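Local coordinates for protein 2-hydroxyisobutyryl-CoA synthetase (Aquincola tertiaricarbonis, PDB 6HDY) that is an acyl-CoA synthetase of the ANL superfamily of AMP-binding enzymes, with an AMP-binding domain followed by the C-terminal domain of such enzymes, at residues E102-H107 against G111-V116. Numbering follows the deposited sequence.
Sequences ESQAAH and GDYVCV. With SO4 (sulfate ion), chain D.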
# COMPACT_ATOMS: atom_id res chain seq x y z
N GLU A 102 8.02 -19.47 -17.59
CA GLU A 102 8.61 -19.71 -18.92
C GLU A 102 7.98 -18.83 -20.00
O GLU A 102 8.70 -18.23 -20.80
CB GLU A 102 8.54 -21.20 -19.28
CG GLU A 102 9.50 -22.06 -18.47
CD GLU A 102 9.25 -23.56 -18.46
OE1 GLU A 102 8.36 -24.04 -19.20
OE2 GLU A 102 9.97 -24.26 -17.71
N SER A 103 6.64 -18.70 -19.97
CA SER A 103 5.86 -17.87 -20.90
C SER A 103 6.25 -16.38 -20.75
O SER A 103 6.37 -15.67 -21.74
CB SER A 103 4.37 -18.06 -20.66
OG SER A 103 3.63 -17.32 -21.61
N GLN A 104 6.41 -15.92 -19.49
CA GLN A 104 6.84 -14.55 -19.17
C GLN A 104 8.29 -14.29 -19.62
O GLN A 104 8.56 -13.24 -20.21
CB GLN A 104 6.63 -14.24 -17.69
CG GLN A 104 5.14 -14.10 -17.38
CD GLN A 104 4.85 -13.29 -16.16
OE1 GLN A 104 5.75 -12.82 -15.45
NE2 GLN A 104 3.58 -13.09 -15.91
N ALA A 105 9.21 -15.27 -19.40
CA ALA A 105 10.60 -15.13 -19.90
C ALA A 105 10.66 -15.03 -21.43
O ALA A 105 11.39 -14.19 -21.97
CB ALA A 105 11.46 -16.29 -19.42
N ALA A 106 9.87 -15.87 -22.15
CA ALA A 106 9.87 -15.85 -23.62
C ALA A 106 9.04 -14.70 -24.18
O ALA A 106 9.37 -14.18 -25.23
CB ALA A 106 9.38 -17.17 -24.17
N HIS A 107 7.96 -14.29 -23.48
CA HIS A 107 7.10 -13.19 -23.94
C HIS A 107 6.94 -12.14 -22.83
O HIS A 107 5.89 -12.04 -22.20
CB HIS A 107 5.76 -13.73 -24.49
CG HIS A 107 5.95 -14.82 -25.49
ND1 HIS A 107 6.30 -14.54 -26.80
CD2 HIS A 107 5.93 -16.16 -25.32
CE1 HIS A 107 6.44 -15.72 -27.39
NE2 HIS A 107 6.21 -16.72 -26.54
N GLY A 111 3.74 -12.47 -20.41
CA GLY A 111 3.57 -13.80 -20.98
C GLY A 111 2.63 -13.86 -22.16
O GLY A 111 1.95 -12.88 -22.50
N ASP A 112 2.56 -15.04 -22.78
CA ASP A 112 1.70 -15.22 -23.94
C ASP A 112 0.27 -15.63 -23.58
O ASP A 112 -0.50 -16.04 -24.45
CB ASP A 112 2.34 -16.14 -24.97
CG ASP A 112 2.60 -15.39 -26.26
OD1 ASP A 112 2.33 -14.15 -26.30
OD2 ASP A 112 3.03 -16.03 -27.23
N TYR A 113 -0.10 -15.42 -22.31
CA TYR A 113 -1.44 -15.68 -21.81
C TYR A 113 -2.12 -14.38 -21.34
O TYR A 113 -3.19 -14.45 -20.75
CB TYR A 113 -1.42 -16.76 -20.71
CG TYR A 113 -0.52 -16.42 -19.55
CD1 TYR A 113 0.86 -16.63 -19.63
CD2 TYR A 113 -1.03 -15.85 -18.38
CE1 TYR A 113 1.71 -16.27 -18.59
CE2 TYR A 113 -0.19 -15.51 -17.32
CZ TYR A 113 1.19 -15.69 -17.44
OH TYR A 113 2.04 -15.40 -16.42
N VAL A 114 -1.53 -13.20 -21.64
CA VAL A 114 -2.07 -11.90 -21.23
C VAL A 114 -3.48 -11.62 -21.84
O VAL A 114 -4.35 -11.13 -21.13
CB VAL A 114 -1.08 -10.73 -21.45
CG1 VAL A 114 -0.79 -10.48 -22.93
CG2 VAL A 114 -1.55 -9.47 -20.75
N CYS A 115 -3.68 -11.94 -23.14
CA CYS A 115 -4.90 -11.89 -23.96
C CYS A 115 -5.30 -10.49 -24.36
O CYS A 115 -5.60 -10.27 -25.52
CB CYS A 115 -6.06 -12.62 -23.30
SG CYS A 115 -5.83 -14.41 -23.14
N VAL A 116 -5.39 -9.57 -23.38
CA VAL A 116 -5.81 -8.20 -23.64
C VAL A 116 -4.68 -7.42 -24.31
O VAL A 116 -3.51 -7.77 -24.10
CB VAL A 116 -6.32 -7.50 -22.34
CG1 VAL A 116 -7.59 -8.14 -21.80
CG2 VAL A 116 -5.23 -7.38 -21.28
S SO4 D . 5.09 -20.19 -23.95
O1 SO4 D . 4.34 -18.92 -24.10
O2 SO4 D . 6.52 -19.99 -24.21
O3 SO4 D . 4.54 -21.16 -24.91
O4 SO4 D . 4.96 -20.75 -22.59
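S103 OG accepts a nearly straight hydrogen bond from D112 N (2.8 Å, 164° at the hydrogen) and donates one to sulfate O1 at 3.0 Å. With chi1 at -177°, OG lies anti to its own backbone N, which sets the hydroxyl between the D112 amide and the sulfate. Backbone polar contacts close the turn: G111 N donates to H107 O at 2.8 Å, and G111 CA makes a CA-H...O contact with S103 O. The second of these carbonyls also takes the helical bond from H107 N, 2.7 Å away. G111 CA lies 3.8 Å from Q104 CA; with the positive phi of G111, any CB there would press on the carbonyl O of the preceding residue and run into Y113 CE1. This is the C-terminal end of helix 97-106 in the AMP-binding region, where the chain leaves the helix at H107 and doubles back along its last turn. The H107 ring and D112 carboxylate stack with planes 12° apart; OD2 sits 3.3 Å above the imidazole plane, over its centre. That same oxygen forms a salt bridge with R70, whose NE also bonds the sulfate, probably a crystallisation ion. On the other flank, Q104 NE2 is bonded chiefly to A136 O and gives a weak, bent hydrogen bond to Y113 OH (2.8 Å). Y113 turns the edge of its ring to S103 CB and meets F67 of helix 66-74 edge-to-face.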